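Local coordinates for protein nisin leader peptide-processing serine protease NisP (Lactococcus lactis subsp. lactis, PDB 4MZD) that cleaves the leader peptide from the nisin precursor as a subtilisin-like serine protease, its catalytic domain belonging to a longer protein probably anchored to the cell wall, at residues I297-N302 against G313-F318; K93-I98 against T169-R174; W69-D74 against W336-T341; R188-A193 against S230-A235; A193-N198 against T236-I241. All coordinates share one frame; numbering follows the deposited sequence.

Interaction 1 (I297-N302 against G313-F318)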
# COMPACT_ATOMS: atom_id res chain seq x y z
N ILE A 297 -2.97 9.91 13.80
CA ILE A 297 -2.03 8.97 13.21
C ILE A 297 -2.04 7.67 14.01
O ILE A 297 -1.98 7.69 15.25
CB ILE A 297 -0.60 9.56 13.11
CG1 ILE A 297 -0.60 10.75 12.13
CG2 ILE A 297 0.38 8.50 12.65
CD1 ILE A 297 0.76 11.38 11.90
N SER A 298 -2.16 6.55 13.31
CA SER A 298 -2.19 5.24 13.95
C SER A 298 -0.97 5.04 14.83
O SER A 298 0.14 5.44 14.46
CB SER A 298 -2.20 4.14 12.89
OG SER A 298 -3.28 4.30 11.99
N ASP A 299 -1.15 4.39 15.97
CA ASP A 299 -0.03 4.14 16.86
C ASP A 299 1.16 3.51 16.15
O ASP A 299 2.31 3.85 16.42
CB ASP A 299 -0.44 3.28 18.07
CG ASP A 299 -0.88 1.87 17.70
OD1 ASP A 299 -1.65 1.72 16.73
OD2 ASP A 299 -0.46 0.92 18.39
N PHE A 300 0.89 2.58 15.23
CA PHE A 300 1.96 1.88 14.52
C PHE A 300 2.54 2.64 13.33
O PHE A 300 3.59 2.25 12.82
CB PHE A 300 1.47 0.51 14.02
CG PHE A 300 0.21 0.58 13.21
CD1 PHE A 300 0.23 1.06 11.90
CD2 PHE A 300 -1.00 0.18 13.75
CE1 PHE A 300 -0.94 1.14 11.16
CE2 PHE A 300 -2.17 0.26 13.01
CZ PHE A 300 -2.14 0.75 11.72
N SER A 301 1.87 3.69 12.85
CA SER A 301 2.28 4.27 11.58
C SER A 301 3.55 5.09 11.67
O SER A 301 3.74 5.88 12.60
CB SER A 301 1.17 5.15 11.01
OG SER A 301 1.54 5.65 9.73
N ASN A 302 4.43 4.93 10.68
CA ASN A 302 5.48 5.90 10.50
C ASN A 302 4.86 7.25 10.17
O ASN A 302 3.70 7.34 9.75
CB ASN A 302 6.42 5.47 9.37
CG ASN A 302 7.32 4.31 9.75
OD1 ASN A 302 7.24 3.75 10.85
ND2 ASN A 302 8.20 3.94 8.83
N GLY A 313 -6.32 1.84 10.94
CA GLY A 313 -6.65 1.22 12.21
C GLY A 313 -5.66 1.54 13.32
O GLY A 313 -4.89 2.51 13.24
N THR A 314 -5.72 0.74 14.38
CA THR A 314 -4.87 0.96 15.54
C THR A 314 -4.61 -0.35 16.27
O THR A 314 -5.47 -1.24 16.31
CB THR A 314 -5.52 1.95 16.53
OG1 THR A 314 -4.66 2.13 17.65
CG2 THR A 314 -6.86 1.45 17.03
N THR A 315 -3.42 -0.45 16.85
CA THR A 315 -3.10 -1.55 17.75
C THR A 315 -2.98 -1.10 19.20
O THR A 315 -2.56 -1.86 20.07
CB THR A 315 -1.82 -2.33 17.32
OG1 THR A 315 -0.75 -1.41 17.02
CG2 THR A 315 -2.09 -3.17 16.09
N ALA A 316 -3.39 0.13 19.49
CA ALA A 316 -3.21 0.67 20.84
C ALA A 316 -3.99 -0.13 21.89
O ALA A 316 -3.47 -0.41 22.97
CB ALA A 316 -3.60 2.12 20.88
N ASN A 317 -5.23 -0.49 21.58
CA ASN A 317 -6.03 -1.25 22.53
C ASN A 317 -5.63 -2.71 22.57
O ASN A 317 -5.62 -3.32 23.63
CB ASN A 317 -7.51 -1.07 22.26
CG ASN A 317 -7.93 0.37 22.38
OD1 ASN A 317 -7.61 1.02 23.38
ND2 ASN A 317 -8.60 0.90 21.37
N PHE A 318 -5.29 -3.28 21.42
CA PHE A 318 -4.74 -4.62 21.42
C PHE A 318 -3.56 -4.71 22.39
O PHE A 318 -3.45 -5.66 23.18
CB PHE A 318 -4.29 -5.03 20.02
CG PHE A 318 -3.86 -6.47 19.93
CD1 PHE A 318 -4.75 -7.45 19.56
CD2 PHE A 318 -2.56 -6.84 20.26
CE1 PHE A 318 -4.37 -8.77 19.49
CE2 PHE A 318 -2.17 -8.16 20.20
CZ PHE A 318 -3.07 -9.13 19.81
O HOH W 1 -3.84 4.64 17.13

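Interaction 2 (K93-I98 against T169-R174)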
# COMPACT_ATOMS: atom_id res chain seq x y z
N LYS A 93 -11.45 2.02 -18.80
CA LYS A 93 -10.15 2.41 -19.33
C LYS A 93 -9.07 2.57 -18.25
O LYS A 93 -7.88 2.45 -18.53
CB LYS A 93 -10.27 3.71 -20.13
CG LYS A 93 -11.04 3.58 -21.42
CD LYS A 93 -11.04 4.89 -22.18
CE LYS A 93 -9.63 5.44 -22.37
NZ LYS A 93 -9.14 6.19 -21.18
N ILE A 94 -9.50 2.82 -17.02
CA ILE A 94 -8.58 3.05 -15.90
C ILE A 94 -8.33 1.73 -15.17
O ILE A 94 -9.22 0.88 -15.06
CB ILE A 94 -9.19 4.10 -14.93
CG1 ILE A 94 -8.26 4.39 -13.76
CG2 ILE A 94 -10.56 3.65 -14.41
CD1 ILE A 94 -6.95 5.02 -14.16
N SER A 95 -7.11 1.56 -14.67
CA SER A 95 -6.83 0.42 -13.81
C SER A 95 -5.77 0.74 -12.79
O SER A 95 -4.95 1.65 -12.97
CB SER A 95 -6.40 -0.80 -14.62
OG SER A 95 -5.20 -0.53 -15.32
N VAL A 96 -5.80 -0.01 -11.70
CA VAL A 96 -4.74 0.03 -10.70
C VAL A 96 -3.95 -1.26 -10.78
O VAL A 96 -4.52 -2.36 -10.78
CB VAL A 96 -5.31 0.19 -9.27
CG1 VAL A 96 -4.19 0.24 -8.25
CG2 VAL A 96 -6.19 1.45 -9.17
N GLY A 97 -2.62 -1.13 -10.86
CA GLY A 97 -1.76 -2.29 -10.78
C GLY A 97 -1.37 -2.55 -9.34
O GLY A 97 -0.82 -1.67 -8.69
N ILE A 98 -1.68 -3.74 -8.84
CA ILE A 98 -1.44 -4.06 -7.44
C ILE A 98 -0.21 -4.94 -7.31
O ILE A 98 -0.21 -6.09 -7.77
CB ILE A 98 -2.64 -4.77 -6.79
CG1 ILE A 98 -3.95 -4.03 -7.07
CG2 ILE A 98 -2.41 -4.90 -5.28
CD1 ILE A 98 -5.16 -4.78 -6.54
N THR A 169 -11.07 -1.51 -12.42
CA THR A 169 -10.23 -2.60 -12.89
C THR A 169 -8.92 -2.67 -12.11
O THR A 169 -8.26 -1.64 -11.90
CB THR A 169 -9.94 -2.44 -14.39
OG1 THR A 169 -11.18 -2.41 -15.10
CG2 THR A 169 -9.12 -3.60 -14.92
N VAL A 170 -8.56 -3.87 -11.68
CA VAL A 170 -7.27 -4.11 -11.06
C VAL A 170 -6.50 -5.19 -11.80
O VAL A 170 -7.06 -6.21 -12.22
CB VAL A 170 -7.39 -4.47 -9.56
CG1 VAL A 170 -8.00 -3.31 -8.80
CG2 VAL A 170 -8.20 -5.74 -9.36
N ASN A 171 -5.20 -4.93 -11.99
CA ASN A 171 -4.28 -5.88 -12.58
C ASN A 171 -3.27 -6.30 -11.52
O ASN A 171 -2.94 -5.49 -10.65
CB ASN A 171 -3.61 -5.27 -13.81
CG ASN A 171 -4.59 -5.05 -14.95
OD1 ASN A 171 -5.30 -5.96 -15.36
ND2 ASN A 171 -4.64 -3.83 -15.44
N ILE A 172 -2.81 -7.54 -11.57
CA ILE A 172 -2.17 -8.18 -10.42
C ILE A 172 -0.73 -8.57 -10.70
O ILE A 172 -0.45 -9.33 -11.63
CB ILE A 172 -2.96 -9.45 -10.04
CG1 ILE A 172 -4.45 -9.13 -9.86
CG2 ILE A 172 -2.35 -10.12 -8.82
CD1 ILE A 172 -4.73 -8.10 -8.81
N TYR A 173 0.17 -8.07 -9.85
CA TYR A 173 1.61 -8.32 -9.98
C TYR A 173 2.11 -8.92 -8.68
O TYR A 173 2.15 -8.24 -7.65
CB TYR A 173 2.34 -7.02 -10.37
CG TYR A 173 1.73 -6.48 -11.63
CD1 TYR A 173 2.10 -6.98 -12.87
CD2 TYR A 173 0.70 -5.54 -11.59
CE1 TYR A 173 1.48 -6.55 -14.03
CE2 TYR A 173 0.08 -5.10 -12.75
CZ TYR A 173 0.48 -5.60 -13.96
OH TYR A 173 -0.15 -5.17 -15.11
N ARG A 174 2.43 -10.21 -8.71
CA ARG A 174 2.76 -10.92 -7.48
C ARG A 174 4.25 -10.86 -7.19
O ARG A 174 5.08 -11.27 -8.01
CB ARG A 174 2.30 -12.38 -7.56
CG ARG A 174 2.51 -13.13 -6.25
CD ARG A 174 1.74 -14.43 -6.15
NE ARG A 174 2.30 -15.52 -6.94
CZ ARG A 174 3.24 -16.37 -6.52
NH1 ARG A 174 3.65 -17.34 -7.32
NH2 ARG A 174 3.75 -16.28 -5.30
O HOH W 2 -11.85 0.15 -14.63

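Interaction 3 (W69-D74 against W336-T341)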
# COMPACT_ATOMS: atom_id res chain seq x y z
N TRP A 69 -21.38 -3.28 4.82
CA TRP A 69 -21.03 -1.87 4.78
C TRP A 69 -20.98 -1.25 6.17
O TRP A 69 -20.10 -0.43 6.46
CB TRP A 69 -22.04 -1.11 3.91
CG TRP A 69 -21.92 0.37 3.98
CD1 TRP A 69 -22.82 1.23 4.55
CD2 TRP A 69 -20.86 1.18 3.48
NE1 TRP A 69 -22.38 2.52 4.42
CE2 TRP A 69 -21.18 2.52 3.76
CE3 TRP A 69 -19.67 0.90 2.79
CZ2 TRP A 69 -20.36 3.58 3.40
CZ3 TRP A 69 -18.85 1.96 2.43
CH2 TRP A 69 -19.20 3.28 2.74
N ASP A 70 -21.90 -1.64 7.05
CA ASP A 70 -21.95 -1.06 8.39
C ASP A 70 -20.69 -1.33 9.21
O ASP A 70 -20.41 -0.61 10.17
CB ASP A 70 -23.19 -1.55 9.14
CG ASP A 70 -24.47 -0.95 8.59
OD1 ASP A 70 -24.40 0.15 8.01
OD2 ASP A 70 -25.54 -1.57 8.76
N TYR A 71 -19.94 -2.37 8.84
CA TYR A 71 -18.70 -2.69 9.53
C TYR A 71 -17.53 -1.84 9.02
O TYR A 71 -16.45 -1.87 9.61
CB TYR A 71 -18.33 -4.17 9.32
CG TYR A 71 -19.26 -5.15 9.99
CD1 TYR A 71 -19.74 -4.93 11.28
CD2 TYR A 71 -19.63 -6.32 9.35
CE1 TYR A 71 -20.58 -5.84 11.90
CE2 TYR A 71 -20.47 -7.23 9.95
CZ TYR A 71 -20.95 -6.98 11.22
OH TYR A 71 -21.78 -7.89 11.82
N GLN A 72 -17.74 -1.10 7.94
CA GLN A 72 -16.65 -0.40 7.26
C GLN A 72 -16.50 1.05 7.70
O GLN A 72 -16.58 1.97 6.89
CB GLN A 72 -16.84 -0.48 5.74
CG GLN A 72 -16.82 -1.89 5.21
CD GLN A 72 -16.76 -1.89 3.70
OE1 GLN A 72 -17.78 -2.00 3.03
NE2 GLN A 72 -15.56 -1.76 3.16
N TRP A 73 -16.23 1.25 8.99
CA TRP A 73 -16.02 2.59 9.54
C TRP A 73 -14.94 3.33 8.74
O TRP A 73 -15.00 4.55 8.58
CB TRP A 73 -15.60 2.52 11.03
CG TRP A 73 -14.32 1.76 11.27
CD1 TRP A 73 -14.20 0.43 11.57
CD2 TRP A 73 -12.99 2.28 11.21
NE1 TRP A 73 -12.87 0.09 11.69
CE2 TRP A 73 -12.11 1.20 11.49
CE3 TRP A 73 -12.45 3.55 10.97
CZ2 TRP A 73 -10.72 1.36 11.50
CZ3 TRP A 73 -11.06 3.69 10.98
CH2 TRP A 73 -10.22 2.60 11.24
N ASP A 74 -13.95 2.58 8.27
CA ASP A 74 -12.79 3.15 7.59
C ASP A 74 -13.16 3.68 6.20
O ASP A 74 -12.64 4.70 5.74
CB ASP A 74 -11.68 2.10 7.51
CG ASP A 74 -12.11 0.85 6.77
OD1 ASP A 74 -13.21 0.32 7.06
OD2 ASP A 74 -11.36 0.39 5.88
N TRP A 336 -9.81 -2.24 14.00
CA TRP A 336 -9.28 -2.90 12.81
C TRP A 336 -10.30 -2.75 11.70
O TRP A 336 -11.44 -2.33 11.93
CB TRP A 336 -8.94 -4.36 13.10
CG TRP A 336 -7.76 -4.54 14.01
CD1 TRP A 336 -7.01 -3.55 14.59
CD2 TRP A 336 -7.19 -5.78 14.45
NE1 TRP A 336 -6.01 -4.11 15.36
CE2 TRP A 336 -6.11 -5.47 15.29
CE3 TRP A 336 -7.50 -7.12 14.20
CZ2 TRP A 336 -5.32 -6.46 15.89
CZ3 TRP A 336 -6.72 -8.10 14.80
CH2 TRP A 336 -5.64 -7.76 15.63
N LEU A 337 -9.89 -3.06 10.48
CA LEU A 337 -10.78 -2.84 9.36
C LEU A 337 -11.11 -4.14 8.64
O LEU A 337 -10.32 -5.08 8.56
CB LEU A 337 -10.29 -1.73 8.44
CG LEU A 337 -8.96 -2.02 7.77
CD1 LEU A 337 -9.19 -2.52 6.37
CD2 LEU A 337 -8.10 -0.76 7.73
N PHE A 338 -12.33 -4.18 8.13
CA PHE A 338 -12.93 -5.39 7.59
C PHE A 338 -12.71 -5.41 6.09
O PHE A 338 -13.11 -4.49 5.38
CB PHE A 338 -14.42 -5.31 7.92
CG PHE A 338 -15.16 -6.59 7.72
CD1 PHE A 338 -14.99 -7.66 8.57
CD2 PHE A 338 -16.09 -6.69 6.70
CE1 PHE A 338 -15.73 -8.83 8.40
CE2 PHE A 338 -16.82 -7.85 6.51
CZ PHE A 338 -16.65 -8.91 7.37
N THR A 339 -12.07 -6.46 5.59
CA THR A 339 -11.76 -6.52 4.17
C THR A 339 -11.84 -7.96 3.63
O THR A 339 -12.00 -8.92 4.39
CB THR A 339 -10.40 -5.87 3.87
OG1 THR A 339 -10.30 -5.60 2.47
CG2 THR A 339 -9.27 -6.76 4.33
N THR A 340 -11.78 -8.07 2.31
CA THR A 340 -11.79 -9.35 1.62
C THR A 340 -10.50 -10.13 1.88
O THR A 340 -9.44 -9.53 1.95
CB THR A 340 -11.89 -9.13 0.10
OG1 THR A 340 -10.92 -8.17 -0.30
CG2 THR A 340 -13.26 -8.57 -0.27
N THR A 341 -10.58 -11.45 2.01
CA THR A 341 -9.35 -12.22 2.13
C THR A 341 -9.41 -13.53 1.32
O THR A 341 -10.43 -13.85 0.70
CB THR A 341 -8.94 -12.42 3.60
OG1 THR A 341 -7.59 -12.90 3.66
CG2 THR A 341 -9.88 -13.38 4.31
O HOH W 3 -13.75 -1.83 8.69
O HOH W 4 -12.98 -1.79 4.67

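Interaction 4 (R188-A193 against S230-A235)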
# COMPACT_ATOMS: atom_id res chain seq x y z
N ARG A 188 11.01 -4.85 -10.99
CA ARG A 188 10.48 -5.47 -12.21
C ARG A 188 8.97 -5.33 -12.28
O ARG A 188 8.40 -5.11 -13.36
CB ARG A 188 10.88 -6.95 -12.28
CG ARG A 188 12.31 -7.19 -12.77
CD ARG A 188 12.61 -8.66 -13.01
NE ARG A 188 12.60 -9.44 -11.78
CZ ARG A 188 11.82 -10.50 -11.57
NH1 ARG A 188 10.97 -10.91 -12.51
NH2 ARG A 188 11.88 -11.15 -10.41
N ALA A 189 8.30 -5.48 -11.14
CA ALA A 189 6.85 -5.36 -11.10
C ALA A 189 6.38 -3.94 -11.43
O ALA A 189 5.37 -3.77 -12.12
CB ALA A 189 6.31 -5.78 -9.74
N ILE A 190 7.10 -2.94 -10.94
CA ILE A 190 6.76 -1.55 -11.25
C ILE A 190 6.84 -1.31 -12.76
O ILE A 190 5.93 -0.74 -13.36
CB ILE A 190 7.69 -0.57 -10.50
CG1 ILE A 190 7.40 -0.61 -8.99
CG2 ILE A 190 7.53 0.84 -11.06
CD1 ILE A 190 8.49 0.06 -8.15
N ARG A 191 7.93 -1.76 -13.37
CA ARG A 191 8.10 -1.59 -14.81
C ARG A 191 7.00 -2.31 -15.58
O ARG A 191 6.45 -1.76 -16.54
CB ARG A 191 9.47 -2.12 -15.25
CG ARG A 191 10.62 -1.32 -14.69
CD ARG A 191 11.94 -1.94 -15.11
NE ARG A 191 13.07 -1.26 -14.49
CZ ARG A 191 13.69 -0.20 -15.01
NH1 ARG A 191 13.28 0.30 -16.17
NH2 ARG A 191 14.70 0.35 -14.37
N ARG A 192 6.69 -3.53 -15.17
CA ARG A 192 5.67 -4.33 -15.85
C ARG A 192 4.28 -3.71 -15.72
O ARG A 192 3.51 -3.67 -16.68
CB ARG A 192 5.67 -5.76 -15.30
CG ARG A 192 4.78 -6.73 -16.05
CD ARG A 192 5.30 -6.99 -17.46
NE ARG A 192 4.59 -6.20 -18.46
CZ ARG A 192 4.96 -6.10 -19.73
NH1 ARG A 192 6.07 -6.71 -20.14
NH2 ARG A 192 4.25 -5.37 -20.58
N ALA A 193 3.96 -3.22 -14.53
CA ALA A 193 2.68 -2.58 -14.30
C ALA A 193 2.54 -1.33 -15.17
O ALA A 193 1.47 -1.06 -15.70
CB ALA A 193 2.50 -2.24 -12.84
N SER A 230 15.32 3.99 -10.64
CA SER A 230 15.23 3.75 -12.07
C SER A 230 13.84 3.24 -12.47
O SER A 230 13.28 3.66 -13.48
CB SER A 230 16.30 2.74 -12.49
OG SER A 230 16.27 2.53 -13.88
N ALA A 231 13.29 2.33 -11.67
CA ALA A 231 11.98 1.78 -11.97
C ALA A 231 10.88 2.84 -11.85
O ALA A 231 9.97 2.91 -12.68
CB ALA A 231 11.67 0.59 -11.07
N ILE A 232 10.98 3.67 -10.82
CA ILE A 232 10.02 4.74 -10.60
C ILE A 232 10.11 5.82 -11.68
O ILE A 232 9.09 6.33 -12.14
CB ILE A 232 10.19 5.34 -9.20
CG1 ILE A 232 9.71 4.33 -8.16
CG2 ILE A 232 9.43 6.65 -9.07
CD1 ILE A 232 10.21 4.61 -6.78
N ASN A 233 11.33 6.15 -12.10
CA ASN A 233 11.51 7.09 -13.19
C ASN A 233 10.91 6.55 -14.48
O ASN A 233 10.32 7.29 -15.25
CB ASN A 233 13.00 7.40 -13.40
CG ASN A 233 13.53 8.36 -12.37
OD1 ASN A 233 12.78 9.10 -11.74
ND2 ASN A 233 14.85 8.37 -12.19
N TYR A 234 11.05 5.25 -14.69
CA TYR A 234 10.46 4.62 -15.86
C TYR A 234 8.94 4.69 -15.81
O TYR A 234 8.29 5.04 -16.80
CB TYR A 234 10.93 3.18 -15.98
CG TYR A 234 10.37 2.49 -17.20
CD1 TYR A 234 10.88 2.78 -18.46
CD2 TYR A 234 9.33 1.58 -17.09
CE1 TYR A 234 10.37 2.17 -19.58
CE2 TYR A 234 8.82 0.95 -18.22
CZ TYR A 234 9.35 1.26 -19.46
OH TYR A 234 8.87 0.67 -20.61
N ALA A 235 8.37 4.36 -14.66
CA ALA A 235 6.92 4.42 -14.51
C ALA A 235 6.43 5.83 -14.79
O ALA A 235 5.44 6.02 -15.50
CB ALA A 235 6.52 3.98 -13.10

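Interaction 5 (A193-N198 against T236-I241)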
# COMPACT_ATOMS: atom_id res chain seq x y z
N ALA A 193 3.96 -3.22 -14.53
CA ALA A 193 2.68 -2.58 -14.30
C ALA A 193 2.54 -1.33 -15.17
O ALA A 193 1.47 -1.06 -15.70
CB ALA A 193 2.50 -2.24 -12.84
N ALA A 194 3.62 -0.56 -15.31
CA ALA A 194 3.61 0.62 -16.16
C ALA A 194 3.48 0.24 -17.63
O ALA A 194 2.72 0.85 -18.38
CB ALA A 194 4.85 1.46 -15.92
N ASP A 195 4.22 -0.79 -18.04
CA ASP A 195 4.15 -1.26 -19.42
C ASP A 195 2.76 -1.76 -19.79
O ASP A 195 2.35 -1.65 -20.94
CB ASP A 195 5.19 -2.35 -19.68
CG ASP A 195 6.59 -1.78 -19.83
OD1 ASP A 195 6.71 -0.59 -20.20
OD2 ASP A 195 7.58 -2.51 -19.57
N ASP A 196 2.04 -2.31 -18.82
CA ASP A 196 0.69 -2.82 -19.04
C ASP A 196 -0.37 -1.71 -19.01
O ASP A 196 -1.56 -1.98 -19.16
CB ASP A 196 0.33 -3.89 -18.02
CG ASP A 196 1.10 -5.19 -18.21
OD1 ASP A 196 1.73 -5.39 -19.27
OD2 ASP A 196 1.04 -6.02 -17.27
N GLY A 197 0.06 -0.47 -18.80
CA GLY A 197 -0.84 0.67 -18.90
C GLY A 197 -1.60 1.04 -17.63
O GLY A 197 -2.56 1.80 -17.70
N ASN A 198 -1.19 0.51 -16.49
CA ASN A 198 -1.81 0.89 -15.23
C ASN A 198 -1.36 2.28 -14.83
O ASN A 198 -0.20 2.47 -14.47
CB ASN A 198 -1.40 -0.07 -14.11
CG ASN A 198 -1.88 -1.48 -14.36
OD1 ASN A 198 -3.06 -1.78 -14.19
ND2 ASN A 198 -0.97 -2.34 -14.79
N THR A 236 7.12 6.83 -14.26
CA THR A 236 6.79 8.21 -14.53
C THR A 236 6.85 8.53 -16.02
O THR A 236 5.95 9.17 -16.56
CB THR A 236 7.72 9.15 -13.76
OG1 THR A 236 7.55 8.91 -12.36
CG2 THR A 236 7.42 10.60 -14.07
N ALA A 237 7.91 8.09 -16.69
CA ALA A 237 8.07 8.32 -18.13
C ALA A 237 6.90 7.73 -18.91
O ALA A 237 6.52 8.26 -19.95
CB ALA A 237 9.39 7.74 -18.62
N LYS A 238 6.34 6.63 -18.41
CA LYS A 238 5.22 5.96 -19.06
C LYS A 238 3.88 6.59 -18.71
O LYS A 238 2.85 6.25 -19.29
CB LYS A 238 5.20 4.48 -18.68
CG LYS A 238 6.40 3.68 -19.16
CD LYS A 238 6.31 3.35 -20.65
CE LYS A 238 5.21 2.34 -20.92
NZ LYS A 238 5.20 1.89 -22.34
N GLY A 239 3.88 7.51 -17.74
CA GLY A 239 2.68 8.20 -17.34
C GLY A 239 1.96 7.62 -16.13
O GLY A 239 0.82 7.98 -15.87
N SER A 240 2.64 6.73 -15.40
CA SER A 240 2.06 6.10 -14.21
C SER A 240 2.51 6.81 -12.94
O SER A 240 3.58 7.41 -12.90
CB SER A 240 2.47 4.63 -14.13
OG SER A 240 1.98 3.89 -15.22
N ILE A 241 1.68 6.73 -11.91
CA ILE A 241 2.05 7.20 -10.58
C ILE A 241 2.10 6.00 -9.65
O ILE A 241 1.31 5.07 -9.77
CB ILE A 241 1.07 8.27 -10.06
CG1 ILE A 241 1.69 9.02 -8.87
CG2 ILE A 241 -0.28 7.65 -9.70
CD1 ILE A 241 1.03 10.34 -8.57
O HOH W 5 1.46 3.34 -17.89
O HOH W 6 3.98 -0.34 -22.92

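Interaction 1 (I297-N302 against G313-F318)
The carboxylate of Asp299 lies against the backbone and hydroxyls of Thr314 and Thr315, just where the chain enters helix 316-328. Its two oxygens divide the work. OD1 takes the backbone N-H of Thr315 in a nearly straight bond (OD1 to N 2.8 Å, 164° at the hydrogen), while OD2 receives the hydroxyl of Thr315 (OD2 to OG1 2.7 Å). Both are met on their syn sides, which fixes the rotation of the carboxylate. Asp299 reaches across because CG stands between its own backbone N and carbonyl carbon (chi1 65°). The general lesson is that one acid can fasten a loop to a helix start, here in the subtilisin-like domain, joining the loop after strand 286-291 to helix 316-328. Thr314 adds an ST turn, its OG1 accepting from Ala316 N at 3.0 Å, and a water links that OG1 to Asp299 N. The hydroxyl of Ser298 binds Gly313 O in the carbonyl plane (OG to O 2.7 Å). The Phe300 ring lies alongside, with Ser298 CB over one face and Thr315 OG1 in its plane at the edge, 3.6 Å from CD2; its side chain lies about 8 Å from that of Ser353, the predicted nucleophile.

Interaction 2 (K93-I98 against T169-R174)
Ile98 and Val170 cross obliquely on one face of two parallel strands, the terminal CD1 of Ile98 reaching over to Val170 CB at 3.8 Å. The same methyl meets Ile172 end to end, CD1 to CD1 at 4.0 Å, so one atom spans two residues of the partner strand. Ile98 can do this because CG1 lies beside its backbone N (chi1 -50°) and the chain then runs out extended. Helix 147-156 packs on this apolar face through Ala152 and Ile155. Ser95 and Asn171 point to the other face, and both bind the side-chain oxygen of Asn198. There Gly97 leaves room for Tyr173, whose ring presents its edge to Gly97 CA, 3.9 Å from CE2; the phenol is bonded to Asp196 and to Asn198 ND2. Between the two faces the backbones exchange bonds in parallel register: Val96 N to Thr169 O at 3.0 Å, Asn171 N to Val96 O at 2.9 Å, and the straightest, Ile98 N to Asn171 O, at 2.8 Å and 171°. Further along, Tyr173 N binds Ile98 O. Such pairing illustrates the central parallel sheet of the subtilisin fold, where strand 95-100 ends at Asp100, the predicted acid of the charge relay.

Interaction 3 (W69-D74 against W336-T341)
Two aromatic rings, Tyr71 and Phe338, meet where the N-terminal approach to helix 73-79 lies beside the antiparallel hairpin 337-340/346-349 of this subtilisin-like domain. Their stack is edge-to-face, the Tyr71 edge directed at the Phe338 face, with centroids 5.5 Å apart and planes at 60°. Phe68, Tyr346 and Tyr348 continue the aromatic cluster around Phe338. Apolar contact also joins Trp73 CZ2 to Leu337 CB at 4.4 Å. The Asp74 carboxylate lies across that CB in van der Waals contact, OD2 3.5 Å away, and finds its charged partner in Lys358. Water does the bridging: one molecule donates to Tyr71 O and Asp74 OD1 and accepts from Phe338 N at 2.8 Å. A second accepts from Gln72 NE2, which also binds Leu162 O, and lies 2.8 Å from Phe338 O, though it has more acceptors in reach than protons. The direct bond comes from an indole: Trp73 NE1 donates to Trp336 O at 2.8 Å, close to the ring plane but 41° out of the carbonyl plane.

Interaction 4 (R188-A193 against S230-A235)
Arg191 stretches from helix 183-195 over the neighbouring helix 222-238 and shows how a long side chain can be read atom by atom. CB and CG start beside the ring of Tyr234, with CG 4.0 Å from CD2. From CG to NE the chain is extended, which carries the head group along the partner helix toward its earlier residues. NE comes 4.1 Å from Ala231 CB, and the guanidinium lays one face over Ala231 CA, offset toward the rim. Its two terminal nitrogens then part company. NH1 turns back to Tyr234, 3.7 Å from CB, with the guanidinium and ring planes 35° apart; NH2 ends at Ser230 OG, in the guanidinium plane, where a short but bent bond of 2.7 Å (130° at the hydrogen) counts as weak. Beside the arginine, Ile190 makes the apolar part of the contact: its CG2 sits between Ala231 and Ala235, 3.9 Å from Ala235 CB, and also 3.6 Å from Ala231 O. The small alanines let the axes of the two segments run 8.7 Å apart and almost parallel, at 7°. Ile190 also touches Ile99 of strand 95-100 and Ile203 of strand 200-210, so helix 183-195 packs on those two strands, with helix 222-238 running alongside it and its Ile232 reaching Phe282 and Val285 in loops.

Interaction 5 (A193-N198 against T236-I241)
With OG set beside the backbone N (chi1 -63°), Ser240 points its hydroxyl at Asn198 and gives its proton to Asn198 O at 2.7 Å. Lys238 is bent twice instead (chi2 -77°, chi3 -69°), a folding that brings CE and NZ over to Asp195. Its CE lies 3.4 Å from Asp195 OD1, but the salt bridge from NZ to that oxygen is long at 3.6 Å; OD1 also serves Tyr234. One water accepts from NZ at 2.6 Å and donates to Asp195 O, and another donates to both Ala194 O and Ser240 OG. Between these polar grips Ala194 CB packs against Lys238 CB at 4.1 Å. Asn198 is itself fixed, its ND2 bonded in the carbonyl plane to a lone pair of Ala193 O, its OD1 turned to strands 95-100 and 169-174. Both helices stop with a glycine of positive phi, Gly197 and Gly239, each in a Schellman motif. Paired helix ends of this kind turn the chain into parallel strands 200-210 and 241-245, as in the alternating alpha/beta layout of subtilases.

How the interactions relate
From the N terminus, segment 69-74 waits longest for its partner: interaction 3 closes only at 336-341, and the other four contacts fall within that span. Interaction 2 comes first inside it, pairing strands 95-100 and 169-174. Helix 183-195 follows directly and opens interactions 4 and 5, which share Ala193 and cross, their segments alternating along the two helices. Tyr173 packs on Ala193, and with Ser95 it meets the 193-198 segment, tying the strand pair to the helix layer. Interaction 1 is a short late loop on the opposite side of the chain's centre from interactions 2, 4 and 5; it touches interaction 3 where Gly313 meets Trp73 and Phe318 meets Trp336.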